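PDB 5WLH: LbaCas13a H328A (C2c2) from Lachnospiraceae bacterium NK4A179, which probably uses a CRISPR guide RNA, seen here bound as pre-crRNA, to recognise and cleave RNA, as in other Cas13a (C2c2) nucleases. Local coordinates for residues Y456-D461 / F487-I492; Q930-I935 / H948-D953; E29-E34 / E479-I484. All blocks are in the same frame, centred on the assembly; numbering follows the deposited sequence.

Interaction 1 of 3, residues Y456-D461 / F487-I492; sequences YNYAMD and FDYELI. With nucleotides of chain B.
Ile492 pushes its CD1 methyl against the phenol end of Tyr458, CD1 lying 3.1 Å from the Tyr458 OH and obliquely to the ring. With CG1 anti to the carbonyl carbon (chi1 -70°), an extended chi2 carries CD1 to both Tyr458 and Asn457, and the methyl meets the amide of Asn457 3.5 Å from CG. Asn457 CB in turn lies over the centre of the Tyr458 ring. The amide of Asn457 is held within its own helix, where ND2 donates to Lys453 O.

Tyr458 and Tyr489 meet edge to edge, Tyr458 CE2 being 3.8 Å from Tyr489 CE1 and near both ring planes, so this is no stack. The stacking partner of Tyr458 is Tyr480. Toward helix 486-517, Tyr458 OH sits 3.2 Å from Asp488 CB but makes no direct bond to the Asp488 carbonyl. A water bridges that gap, 2.6 Å from Tyr458 OH and donating to Asp488 O at 2.7 Å; the same oxygen also accepts the backbone N-H of Ile492.

The end of helix 429-458 is thereby packed, entirely with buried residues, against the first turns of helix 486-517, an adjoining flank of which meets the guide RNA. Tyr489 touches both: beyond the Tyr458 edge, its CD2 lies 3.3 Å from OP2 of U27 of chain B, while O3' of A26 of chain B sits at the ring edge. Lys453 makes a cation-pi contact with this ring. Glu490 extends the opposite way from Tyr458, and its OE1 accepts the 2'-hydroxyl of A25 of chain B at 2.5 Å from O2', while also forming a salt bridge with Arg938 of helix 915-941.

Interaction 2 of 3, residues Q930-I935 / H948-D953; sequences QYVWDI and HSIAED. With nucleotides of chain B.
The Trp933 indole and the Glu952 carboxylate meet with their planes 65° apart, Glu952 OE1 standing obliquely 3.7 Å from Trp933 CD1, while Gln930 O lies in plane at the indole edge. The other aromatic, Tyr931, has the base of A25 of chain B over one face, with N3 of the nucleotide 3.3 Å above the ring centre.

Val932 makes the apolar contact between the segments, its CG2 meeting Ile950 CG2 at 3.9 Å. Its CG1, anti to the backbone N (chi1 169°), lies against Glu952 CG and makes a methyl-to-carbonyl contact with Ala951 O. Helix 915-941 thus has two working sides: the loop that follows folds back over one, and the other contacts the guide RNA. No direct hydrogen bond joins the two segments, although Ile950 O is bonded to Tyr936 OH of the same helix; a water donates to Trp933 O at 2.8 Å and only weakly to Glu952 OE1.

On the RNA side, Tyr931 OH donates to O2' of A25 of chain B at 2.6 Å. Gln930 bends at chi2, and N6 of this base donates to Gln930 OE1 at 2.8 Å, nearly straight at 174°, consistent with recognition of the adenine. Asp934 OD2 comes 3.4 Å from N7 of the base, close but not hydrogen-bonded; Arg938 holds OD2 and Arg937 holds OD1.

Interaction 3 of 3, residues E29-E34 / E479-I484; sequences ENRSQE and EYLSGI
The carbonyl oxygen of Leu481 is gripped twice by the Arg31 guanidinium. Arg31 NE donates to Leu481 O at 2.6 Å with an N-H...O angle of 152°, approaching nearly along the C=O axis, while NH2 adds a weak bond to it at 3.1 Å. That oxygen lies at the guanidinium edge, near its plane; a bend at chi3 (-116°) turns the group to this position. Beside it, Leu481 CD2 packs 3.3 Å from Arg31 NH2, the two side chains running alongside each other.

Ser482 O takes the backbone N of Arg31 at 3.0 Å, the donor tilted 30° from the carbonyl plane, and a hydroxyl bond from Ser28 as well. Both carbonyls belong to a type I beta turn, Tyr480 to Gly483. Gly483 closes the turn with a positive phi at which a side chain would jam against the preceding carbonyl and also meet Gln33 NE2. NE2 is hydrogen-bonded to Ser28 OG, while Gln33 OE1 accepts from Asn247.

The contact lies at the surface, joining the link of the hairpin 22-28/33-39 to the loop leading into helix 486-517. Strand 250-252 flanks the hairpin side through Pro252 and Gln251, and Ile484 packs on Ala454 and Tyr458 of helix 429-458.

In the fold
Interaction 1 is the fully buried contact of the three; interaction 2 is partly buried and interaction 3 lies at the surface. Chemistry follows place: side-chain packing with bridging water in the first two, direct bonds to backbone carbonyls in the third. Helix 486-517 connects them, since interaction 1 uses its first turns, the loop of interaction 3 leads into it, and Ile935 from interaction 2 packs on Glu490 and Leu491. Interactions 1 and 2 also meet at the guide RNA, where the 2'-hydroxyl of A25 of chain B is shared by helices 486-517 and 915-941. Interactions 1 and 3 join through Tyr458 and Tyr480, whereas interaction 3 keeps about 8 Å, nearest atoms, from the RNA.

Interaction 1 of 3, residues Y456-D461 / F487-I492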
loop_
_atom_site.group_PDB
_atom_site.type_symbol
_atom_site.label_atom_id
_atom_site.label_comp_id
_atom_site.label_asym_id
_atom_site.label_seq_id
_atom_site.Cartn_x
_atom_site.Cartn_y
_atom_site.Cartn_z
ATOM N N TYR A 456 -18.911 -10.742 -7.501
ATOM C CA TYR A 456 -17.801 -11.258 -8.291
ATOM C C TYR A 456 -17.142 -12.456 -7.622
ATOM O O TYR A 456 -16.784 -13.439 -8.288
ATOM C CB TYR A 456 -16.743 -10.176 -8.497
ATOM C CG TYR A 456 -15.551 -10.681 -9.281
ATOM C CD1 TYR A 456 -15.668 -10.945 -10.644
ATOM C CD2 TYR A 456 -14.321 -10.896 -8.676
ATOM C CE1 TYR A 456 -14.589 -11.395 -11.375
ATOM C CE2 TYR A 456 -13.231 -11.349 -9.409
ATOM C CZ TYR A 456 -13.384 -11.607 -10.760
ATOM O OH TYR A 456 -12.330 -12.055 -11.515
ATOM N N ASN A 457 -16.939 -12.376 -6.314
ATOM C CA ASN A 457 -16.168 -13.413 -5.659
ATOM C C ASN A 457 -17.009 -14.636 -5.338
ATOM O O ASN A 457 -16.485 -15.757 -5.352
ATOM C CB ASN A 457 -15.524 -12.847 -4.399
ATOM C CG ASN A 457 -14.311 -12.010 -4.733
ATOM O OD1 ASN A 457 -13.253 -12.554 -5.034
ATOM N ND2 ASN A 457 -14.471 -10.700 -4.755
ATOM N N TYR A 458 -18.291 -14.456 -5.074
ATOM C CA TYR A 458 -19.097 -15.533 -4.536
ATOM C C TYR A 458 -20.336 -15.896 -5.344
ATOM O O TYR A 458 -21.001 -16.877 -4.990
ATOM C CB TYR A 458 -19.522 -15.199 -3.101
ATOM C CG TYR A 458 -18.353 -14.903 -2.193
ATOM C CD1 TYR A 458 -17.235 -15.735 -2.175
ATOM C CD2 TYR A 458 -18.364 -13.794 -1.360
ATOM C CE1 TYR A 458 -16.160 -15.474 -1.349
ATOM C CE2 TYR A 458 -17.285 -13.523 -0.522
ATOM C CZ TYR A 458 -16.193 -14.357 -0.536
ATOM O OH TYR A 458 -15.126 -14.108 0.283
ATOM N N ALA A 459 -20.674 -15.157 -6.399
ATOM C CA ALA A 459 -21.887 -15.467 -7.152
ATOM C C ALA A 459 -21.627 -15.556 -8.652
ATOM O O ALA A 459 -22.544 -15.349 -9.453
ATOM C CB ALA A 459 -22.993 -14.448 -6.862
ATOM N N MET A 460 -20.394 -15.891 -9.055
ATOM C CA MET A 460 -20.037 -15.997 -10.466
ATOM C C MET A 460 -19.270 -17.287 -10.727
ATOM O O MET A 460 -18.392 -17.328 -11.579
ATOM C CB MET A 460 -19.220 -14.783 -10.915
ATOM C CG MET A 460 -19.950 -13.454 -10.731
ATOM S SD MET A 460 -21.371 -13.237 -11.824
ATOM C CE MET A 460 -20.578 -13.038 -13.424
ATOM N N ASP A 461 -19.575 -18.330 -9.952
ATOM C CA ASP A 461 -18.912 -19.628 -10.084
ATOM C C ASP A 461 -18.804 -20.098 -11.539
ATOM O O ASP A 461 -17.772 -20.634 -11.959
ATOM C CB ASP A 461 -19.710 -20.647 -9.266
ATOM C CG ASP A 461 -18.849 -21.595 -8.495
ATOM O OD1 ASP A 461 -17.959 -22.226 -9.107
ATOM O OD2 ASP A 461 -19.095 -21.725 -7.272
ATOM N N PHE A 487 -12.721 -13.641 7.640
ATOM C CA PHE A 487 -11.626 -14.426 7.079
ATOM C C PHE A 487 -11.777 -14.567 5.568
ATOM O O PHE A 487 -10.778 -14.555 4.836
ATOM C CB PHE A 487 -11.583 -15.816 7.726
ATOM C CG PHE A 487 -11.464 -15.773 9.214
ATOM C CD1 PHE A 487 -10.237 -15.512 9.811
ATOM C CD2 PHE A 487 -12.569 -15.970 10.014
ATOM C CE1 PHE A 487 -10.109 -15.452 11.200
ATOM C CE2 PHE A 487 -12.461 -15.917 11.397
ATOM C CZ PHE A 487 -11.221 -15.677 11.994
ATOM N N ASP A 488 -13.024 -14.726 5.089
ATOM C CA ASP A 488 -13.273 -14.803 3.648
ATOM C C ASP A 488 -12.697 -13.592 2.934
ATOM O O ASP A 488 -12.095 -13.707 1.859
ATOM C CB ASP A 488 -14.783 -14.874 3.358
ATOM C CG ASP A 488 -15.408 -16.190 3.764
ATOM O OD1 ASP A 488 -14.718 -17.215 3.729
ATOM O OD2 ASP A 488 -16.605 -16.190 4.088
ATOM N N TYR A 489 -12.927 -12.406 3.498
ATOM C CA TYR A 489 -12.442 -11.191 2.852
ATOM C C TYR A 489 -10.939 -11.029 3.010
ATOM O O TYR A 489 -10.289 -10.423 2.152
ATOM C CB TYR A 489 -13.193 -9.987 3.403
ATOM C CG TYR A 489 -14.415 -9.623 2.567
ATOM C CD1 TYR A 489 -15.125 -10.597 1.878
ATOM C CD2 TYR A 489 -14.845 -8.307 2.480
ATOM C CE1 TYR A 489 -16.240 -10.254 1.100
ATOM C CE2 TYR A 489 -15.960 -7.950 1.720
ATOM C CZ TYR A 489 -16.646 -8.928 1.035
ATOM O OH TYR A 489 -17.729 -8.562 0.292
ATOM N N GLU A 490 -10.361 -11.539 4.098
ATOM C CA GLU A 490 -8.906 -11.557 4.174
ATOM C C GLU A 490 -8.314 -12.364 3.018
ATOM O O GLU A 490 -7.342 -11.939 2.382
ATOM C CB GLU A 490 -8.467 -12.121 5.524
ATOM C CG GLU A 490 -8.788 -11.218 6.699
ATOM C CD GLU A 490 -8.116 -11.710 7.952
ATOM O OE1 GLU A 490 -7.017 -11.197 8.286
ATOM O OE2 GLU A 490 -8.685 -12.640 8.575
ATOM N N LEU A 491 -8.907 -13.516 2.713
ATOM C CA LEU A 491 -8.438 -14.313 1.581
ATOM C C LEU A 491 -8.573 -13.546 0.271
ATOM O O LEU A 491 -7.656 -13.562 -0.559
ATOM C CB LEU A 491 -9.218 -15.624 1.504
ATOM C CG LEU A 491 -8.937 -16.666 2.601
ATOM C CD1 LEU A 491 -9.947 -17.790 2.463
ATOM C CD2 LEU A 491 -7.528 -17.210 2.469
ATOM N N ILE A 492 -9.702 -12.852 0.073
ATOM C CA ILE A 492 -9.857 -12.038 -1.135
ATOM C C ILE A 492 -8.757 -10.994 -1.211
ATOM O O ILE A 492 -8.151 -10.783 -2.268
ATOM C CB ILE A 492 -11.247 -11.377 -1.179
ATOM C CG1 ILE A 492 -12.337 -12.429 -1.417
ATOM C CG2 ILE A 492 -11.289 -10.305 -2.288
ATOM C CD1 ILE A 492 -13.723 -11.863 -1.251
ATOM P P A B 26 -7.590 -5.385 6.041
ATOM O OP1 A B 26 -7.182 -4.830 4.727
ATOM O OP2 A B 26 -7.838 -4.534 7.225
ATOM O "O5'" A B 26 -8.899 -6.253 5.818
ATOM C "C5'" A B 26 -9.094 -7.048 4.652
ATOM C "C4'" A B 26 -10.570 -7.228 4.409
ATOM O "O4'" A B 26 -11.117 -8.066 5.465
ATOM C "C3'" A B 26 -11.363 -5.928 4.455
ATOM O "O3'" A B 26 -12.511 -6.052 3.623
ATOM C "C2'" A B 26 -11.792 -5.865 5.917
ATOM O "O2'" A B 26 -12.894 -5.029 6.194
ATOM C "C1'" A B 26 -12.072 -7.340 6.218
ATOM N N9 A B 26 -11.839 -7.646 7.625
ATOM C C8 A B 26 -10.653 -8.033 8.194
ATOM N N7 A B 26 -10.739 -8.182 9.503
ATOM C C5 A B 26 -12.054 -7.877 9.782
ATOM C C6 A B 26 -12.759 -7.868 11.000
ATOM N N6 A B 26 -12.162 -8.173 12.161
ATOM N N1 A B 26 -14.049 -7.500 10.967
ATOM C C2 A B 26 -14.617 -7.194 9.786
ATOM N N3 A B 26 -14.049 -7.176 8.580
ATOM C C4 A B 26 -12.753 -7.540 8.649
ATOM P P A B 25 -6.629 -6.086 11.692
ATOM O OP1 A B 25 -6.942 -7.407 12.315
ATOM O OP2 A B 25 -6.166 -4.964 12.539
ATOM O "O5'" A B 25 -5.540 -6.354 10.571
ATOM C "C5'" A B 25 -5.150 -5.339 9.655
ATOM C "C4'" A B 25 -5.053 -5.887 8.258
ATOM O "O4'" A B 25 -3.878 -6.736 8.136
ATOM C "C3'" A B 25 -6.244 -6.739 7.809
ATOM O "O3'" A B 25 -6.498 -6.476 6.435
ATOM C "C2'" A B 25 -5.712 -8.160 7.912
ATOM O "O2'" A B 25 -6.356 -9.084 7.058
ATOM C "C1'" A B 25 -4.258 -7.950 7.517
ATOM N N9 A B 25 -3.379 -9.039 7.923
ATOM C C8 A B 25 -3.506 -9.850 9.025
ATOM N N7 A B 25 -2.591 -10.788 9.086
ATOM C C5 A B 25 -1.830 -10.574 7.945
ATOM C C6 A B 25 -0.707 -11.233 7.433
ATOM N N6 A B 25 -0.151 -12.280 8.045
ATOM N N1 A B 25 -0.190 -10.793 6.268
ATOM C C2 A B 25 -0.753 -9.745 5.656
ATOM N N3 A B 25 -1.819 -9.046 6.048
ATOM C C4 A B 25 -2.308 -9.515 7.209
ATOM P P U B 27 -13.114 -4.760 2.888
ATOM O OP1 U B 27 -13.630 -3.830 3.889
ATOM O OP2 U B 27 -14.044 -5.183 1.806
ATOM O "O5'" U B 27 -11.839 -4.107 2.215
ATOM C "C5'" U B 27 -11.967 -3.004 1.343
ATOM C "C4'" U B 27 -10.680 -2.232 1.356
ATOM O "O4'" U B 27 -10.612 -1.465 2.584
ATOM C "C3'" U B 27 -9.404 -3.097 1.330
ATOM O "O3'" U B 27 -8.451 -2.490 0.482
ATOM C "C2'" U B 27 -8.876 -2.962 2.755
ATOM O "O2'" U B 27 -7.480 -3.158 2.886
ATOM C "C1'" U B 27 -9.293 -1.531 3.050
ATOM N N1 U B 27 -9.190 -1.086 4.445
ATOM C C2 U B 27 -8.927 0.269 4.630
ATOM O O2 U B 27 -8.873 1.056 3.704
ATOM N N3 U B 27 -8.770 0.669 5.940
ATOM C C4 U B 27 -8.837 -0.150 7.046
ATOM O O4 U B 27 -8.664 0.339 8.171
ATOM C C5 U B 27 -9.079 -1.535 6.759
ATOM C C6 U B 27 -9.236 -1.955 5.500
HETATM O O HOH W 1 -12.982 -15.626 0.127
#

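Interaction 2 of 3, residues Q930-I935 / H948-D953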
loop_
_atom_site.group_PDB
_atom_site.type_symbol
_atom_site.label_atom_id
_atom_site.label_comp_id
_atom_site.label_asym_id
_atom_site.label_seq_id
_atom_site.Cartn_x
_atom_site.Cartn_y
_atom_site.Cartn_z
ATOM N N GLN A 930 2.274 -16.349 3.074
ATOM C CA GLN A 930 2.198 -16.229 4.524
ATOM C C GLN A 930 0.843 -15.712 4.962
ATOM O O GLN A 930 0.317 -16.148 5.986
ATOM C CB GLN A 930 3.293 -15.300 5.040
ATOM C CG GLN A 930 3.580 -15.489 6.531
ATOM C CD GLN A 930 2.658 -14.714 7.432
ATOM O OE1 GLN A 930 2.068 -13.706 7.020
ATOM N NE2 GLN A 930 2.560 -15.147 8.704
ATOM N N TYR A 931 0.293 -14.737 4.226
ATOM C CA TYR A 931 -1.014 -14.184 4.571
ATOM C C TYR A 931 -2.087 -15.265 4.489
ATOM O O TYR A 931 -2.876 -15.454 5.419
ATOM C CB TYR A 931 -1.312 -13.009 3.628
ATOM C CG TYR A 931 -2.494 -12.114 3.936
ATOM C CD1 TYR A 931 -3.189 -12.177 5.145
ATOM C CD2 TYR A 931 -2.904 -11.179 2.992
ATOM C CE1 TYR A 931 -4.278 -11.334 5.386
ATOM C CE2 TYR A 931 -3.960 -10.348 3.227
ATOM C CZ TYR A 931 -4.651 -10.427 4.409
ATOM O OH TYR A 931 -5.718 -9.576 4.585
ATOM N N VAL A 932 -2.090 -16.029 3.403
ATOM C CA VAL A 932 -3.086 -17.085 3.268
ATOM C C VAL A 932 -2.930 -18.097 4.397
ATOM O O VAL A 932 -3.916 -18.535 4.997
ATOM C CB VAL A 932 -2.970 -17.740 1.880
ATOM C CG1 VAL A 932 -3.810 -19.010 1.804
ATOM C CG2 VAL A 932 -3.379 -16.737 0.769
ATOM N N TRP A 933 -1.690 -18.482 4.705
ATOM C CA TRP A 933 -1.467 -19.407 5.814
ATOM C C TRP A 933 -2.006 -18.829 7.117
ATOM O O TRP A 933 -2.658 -19.531 7.901
ATOM C CB TRP A 933 0.032 -19.707 5.921
ATOM C CG TRP A 933 0.497 -20.417 7.188
ATOM C CD1 TRP A 933 0.610 -21.777 7.382
ATOM C CD2 TRP A 933 0.943 -19.803 8.399
ATOM N NE1 TRP A 933 1.092 -22.036 8.648
ATOM C CE2 TRP A 933 1.289 -20.845 9.298
ATOM C CE3 TRP A 933 1.071 -18.478 8.824
ATOM C CZ2 TRP A 933 1.768 -20.593 10.580
ATOM C CZ3 TRP A 933 1.535 -18.229 10.102
ATOM C CH2 TRP A 933 1.883 -19.287 10.969
ATOM N N ASP A 934 -1.758 -17.541 7.351
ATOM C CA ASP A 934 -2.151 -16.934 8.615
ATOM C C ASP A 934 -3.668 -16.851 8.744
ATOM O O ASP A 934 -4.220 -17.025 9.839
ATOM C CB ASP A 934 -1.515 -15.547 8.729
ATOM C CG ASP A 934 -1.682 -14.954 10.108
ATOM O OD1 ASP A 934 -1.087 -15.506 11.059
ATOM O OD2 ASP A 934 -2.402 -13.944 10.243
ATOM N N ILE A 935 -4.358 -16.587 7.636
ATOM C CA ILE A 935 -5.818 -16.544 7.659
ATOM C C ILE A 935 -6.386 -17.909 8.010
ATOM O O ILE A 935 -7.291 -18.030 8.844
ATOM C CB ILE A 935 -6.373 -16.071 6.311
ATOM C CG1 ILE A 935 -5.901 -14.642 5.993
ATOM C CG2 ILE A 935 -7.914 -16.138 6.352
ATOM C CD1 ILE A 935 -5.946 -14.330 4.498
ATOM N N HIS A 948 -11.973 -23.362 1.032
ATOM C CA HIS A 948 -10.597 -23.269 0.555
ATOM C C HIS A 948 -10.521 -22.987 -0.942
ATOM O O HIS A 948 -9.730 -23.604 -1.663
ATOM C CB HIS A 948 -9.846 -24.544 0.922
ATOM C CG HIS A 948 -9.771 -24.793 2.398
ATOM N ND1 HIS A 948 -8.718 -24.358 3.177
ATOM C CD2 HIS A 948 -10.621 -25.426 3.241
ATOM C CE1 HIS A 948 -8.923 -24.716 4.433
ATOM N NE2 HIS A 948 -10.071 -25.365 4.499
ATOM N N SER A 949 -11.339 -22.046 -1.427
ATOM C CA SER A 949 -11.234 -21.601 -2.815
ATOM C C SER A 949 -9.849 -21.050 -3.113
ATOM O O SER A 949 -9.371 -21.134 -4.252
ATOM C CB SER A 949 -12.290 -20.534 -3.112
ATOM O OG SER A 949 -11.918 -19.270 -2.570
ATOM N N ILE A 950 -9.202 -20.475 -2.108
ATOM C CA ILE A 950 -7.843 -19.979 -2.219
ATOM C C ILE A 950 -6.961 -20.960 -1.449
ATOM O O ILE A 950 -7.076 -21.085 -0.225
ATOM C CB ILE A 950 -7.740 -18.540 -1.695
ATOM C CG1 ILE A 950 -8.367 -17.580 -2.720
ATOM C CG2 ILE A 950 -6.298 -18.153 -1.426
ATOM C CD1 ILE A 950 -9.312 -16.544 -2.147
ATOM N N ALA A 951 -6.109 -21.688 -2.166
ATOM C CA ALA A 951 -5.288 -22.715 -1.545
ATOM C C ALA A 951 -4.062 -22.102 -0.870
ATOM O O ALA A 951 -3.599 -21.013 -1.220
ATOM C CB ALA A 951 -4.844 -23.743 -2.580
ATOM N N GLU A 952 -3.521 -22.833 0.109
ATOM C CA GLU A 952 -2.275 -22.410 0.740
ATOM C C GLU A 952 -1.045 -22.727 -0.105
ATOM O O GLU A 952 -0.014 -22.061 0.052
ATOM C CB GLU A 952 -2.112 -23.069 2.119
ATOM C CG GLU A 952 -3.057 -22.544 3.182
ATOM C CD GLU A 952 -2.970 -23.323 4.486
ATOM O OE1 GLU A 952 -1.881 -23.338 5.093
ATOM O OE2 GLU A 952 -3.988 -23.926 4.894
ATOM N N ASP A 953 -1.131 -23.716 -0.997
ATOM C CA ASP A 953 0.039 -24.264 -1.655
ATOM C C ASP A 953 0.042 -24.064 -3.164
ATOM O O ASP A 953 1.000 -24.462 -3.824
ATOM C CB ASP A 953 0.158 -25.759 -1.336
ATOM C CG ASP A 953 -1.111 -26.540 -1.690
ATOM O OD1 ASP A 953 -2.137 -25.916 -2.043
ATOM O OD2 ASP A 953 -1.083 -27.790 -1.612
ATOM P P A B 25 -6.629 -6.086 11.692
ATOM O OP1 A B 25 -6.942 -7.407 12.315
ATOM O OP2 A B 25 -6.166 -4.964 12.539
ATOM O "O5'" A B 25 -5.540 -6.354 10.571
ATOM C "C5'" A B 25 -5.150 -5.339 9.655
ATOM C "C4'" A B 25 -5.053 -5.887 8.258
ATOM O "O4'" A B 25 -3.878 -6.736 8.136
ATOM C "C3'" A B 25 -6.244 -6.739 7.809
ATOM O "O3'" A B 25 -6.498 -6.476 6.435
ATOM C "C2'" A B 25 -5.712 -8.160 7.912
ATOM O "O2'" A B 25 -6.356 -9.084 7.058
ATOM C "C1'" A B 25 -4.258 -7.950 7.517
ATOM N N9 A B 25 -3.379 -9.039 7.923
ATOM C C8 A B 25 -3.506 -9.850 9.025
ATOM N N7 A B 25 -2.591 -10.788 9.086
ATOM C C5 A B 25 -1.830 -10.574 7.945
ATOM C C6 A B 25 -0.707 -11.233 7.433
ATOM N N6 A B 25 -0.151 -12.280 8.045
ATOM N N1 A B 25 -0.190 -10.793 6.268
ATOM C C2 A B 25 -0.753 -9.745 5.656
ATOM N N3 A B 25 -1.819 -9.046 6.048
ATOM C C4 A B 25 -2.308 -9.515 7.209
HETATM O O HOH W 2 -2.735 -22.335 8.141
#

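Interaction 3 of 3, residues E29-E34 / E479-I484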
loop_
_atom_site.group_PDB
_atom_site.type_symbol
_atom_site.label_atom_id
_atom_site.label_comp_id
_atom_site.label_asym_id
_atom_site.label_seq_id
_atom_site.Cartn_x
_atom_site.Cartn_y
_atom_site.Cartn_z
ATOM N N GLU A 29 -22.779 -17.979 10.597
ATOM C CA GLU A 29 -23.123 -19.384 10.786
ATOM C C GLU A 29 -24.268 -19.812 9.875
ATOM O O GLU A 29 -24.045 -20.529 8.891
ATOM C CB GLU A 29 -23.446 -19.651 12.255
ATOM C CG GLU A 29 -22.308 -19.228 13.179
ATOM C CD GLU A 29 -21.912 -20.303 14.178
ATOM O OE1 GLU A 29 -22.678 -21.278 14.352
ATOM O OE2 GLU A 29 -20.824 -20.167 14.783
ATOM N N ASN A 30 -25.489 -19.386 10.177
ATOM C CA ASN A 30 -26.658 -19.718 9.360
ATOM C C ASN A 30 -27.345 -18.419 8.945
ATOM O O ASN A 30 -28.421 -18.074 9.444
ATOM C CB ASN A 30 -27.605 -20.659 10.115
ATOM C CG ASN A 30 -27.111 -22.096 10.122
ATOM O OD1 ASN A 30 -27.112 -22.771 9.090
ATOM N ND2 ASN A 30 -26.688 -22.571 11.289
ATOM N N ARG A 31 -26.700 -17.695 8.031
ATOM C CA ARG A 31 -27.153 -16.391 7.539
ATOM C C ARG A 31 -27.402 -15.397 8.672
ATOM O O ARG A 31 -28.092 -14.387 8.487
ATOM C CB ARG A 31 -28.390 -16.525 6.648
ATOM C CG ARG A 31 -28.288 -15.685 5.391
ATOM C CD ARG A 31 -29.438 -15.931 4.444
ATOM N NE ARG A 31 -28.964 -16.516 3.193
ATOM C CZ ARG A 31 -29.758 -16.922 2.211
ATOM N NH1 ARG A 31 -31.072 -16.792 2.329
ATOM N NH2 ARG A 31 -29.241 -17.439 1.105
ATOM N N SER A 32 -26.841 -15.671 9.845
ATOM C CA SER A 32 -26.725 -14.703 10.919
ATOM C C SER A 32 -25.250 -14.568 11.261
ATOM O O SER A 32 -24.474 -15.518 11.118
ATOM C CB SER A 32 -27.510 -15.128 12.154
ATOM O OG SER A 32 -27.031 -16.369 12.628
ATOM N N GLN A 33 -24.860 -13.390 11.715
ATOM C CA GLN A 33 -23.449 -13.136 11.908
ATOM C C GLN A 33 -23.171 -12.736 13.350
ATOM O O GLN A 33 -24.072 -12.397 14.126
ATOM C CB GLN A 33 -22.963 -12.072 10.922
ATOM C CG GLN A 33 -22.913 -12.579 9.493
ATOM C CD GLN A 33 -24.208 -12.332 8.741
ATOM O OE1 GLN A 33 -24.838 -11.289 8.895
ATOM N NE2 GLN A 33 -24.623 -13.302 7.947
ATOM N N GLU A 34 -21.898 -12.803 13.708
ATOM C CA GLU A 34 -21.489 -12.412 15.044
ATOM C C GLU A 34 -20.075 -11.868 14.979
ATOM O O GLU A 34 -19.202 -12.474 14.345
ATOM C CB GLU A 34 -21.566 -13.606 16.001
ATOM C CG GLU A 34 -21.046 -13.333 17.402
ATOM C CD GLU A 34 -21.115 -14.565 18.278
ATOM O OE1 GLU A 34 -21.717 -15.565 17.829
ATOM O OE2 GLU A 34 -20.556 -14.547 19.400
ATOM N N GLU A 479 -21.399 -22.429 -0.697
ATOM C CA GLU A 479 -20.657 -22.213 0.543
ATOM C C GLU A 479 -20.899 -20.833 1.144
ATOM O O GLU A 479 -20.583 -20.628 2.320
ATOM C CB GLU A 479 -19.151 -22.406 0.325
ATOM C CG GLU A 479 -18.766 -23.584 -0.556
ATOM C CD GLU A 479 -18.712 -23.228 -2.037
ATOM O OE1 GLU A 479 -19.752 -23.357 -2.722
ATOM O OE2 GLU A 479 -17.625 -22.825 -2.515
ATOM N N TYR A 480 -21.446 -19.891 0.371
ATOM C CA TYR A 480 -21.630 -18.513 0.817
ATOM C C TYR A 480 -23.085 -18.139 1.031
ATOM O O TYR A 480 -23.364 -17.007 1.427
ATOM C CB TYR A 480 -20.959 -17.556 -0.182
ATOM C CG TYR A 480 -19.493 -17.871 -0.258
ATOM C CD1 TYR A 480 -18.628 -17.488 0.768
ATOM C CD2 TYR A 480 -18.979 -18.624 -1.304
ATOM C CE1 TYR A 480 -17.290 -17.807 0.722
ATOM C CE2 TYR A 480 -17.640 -18.953 -1.358
ATOM C CZ TYR A 480 -16.800 -18.537 -0.340
ATOM O OH TYR A 480 -15.471 -18.860 -0.398
ATOM N N LEU A 481 -24.032 -19.065 0.816
ATOM C CA LEU A 481 -25.429 -18.706 1.021
ATOM C C LEU A 481 -25.695 -18.362 2.472
ATOM O O LEU A 481 -26.579 -17.552 2.765
ATOM C CB LEU A 481 -26.351 -19.845 0.585
ATOM C CG LEU A 481 -26.642 -19.927 -0.910
ATOM C CD1 LEU A 481 -27.350 -21.241 -1.213
ATOM C CD2 LEU A 481 -27.470 -18.723 -1.378
ATOM N N SER A 482 -24.936 -18.956 3.386
ATOM C CA SER A 482 -25.079 -18.676 4.803
ATOM C C SER A 482 -24.254 -17.481 5.254
ATOM O O SER A 482 -24.212 -17.195 6.455
ATOM C CB SER A 482 -24.702 -19.913 5.620
ATOM O OG SER A 482 -25.717 -20.894 5.492
ATOM N N GLY A 483 -23.593 -16.792 4.338
ATOM C CA GLY A 483 -22.987 -15.510 4.638
ATOM C C GLY A 483 -21.469 -15.546 4.553
ATOM O O GLY A 483 -20.838 -16.590 4.389
ATOM N N ILE A 484 -20.910 -14.347 4.670
ATOM C CA ILE A 484 -19.491 -14.063 4.483
ATOM C C ILE A 484 -18.850 -13.791 5.837
ATOM O O ILE A 484 -19.400 -13.040 6.654
ATOM C CB ILE A 484 -19.313 -12.838 3.560
ATOM C CG1 ILE A 484 -19.955 -13.088 2.196
ATOM C CG2 ILE A 484 -17.822 -12.495 3.428
ATOM C CD1 ILE A 484 -20.180 -11.799 1.403
#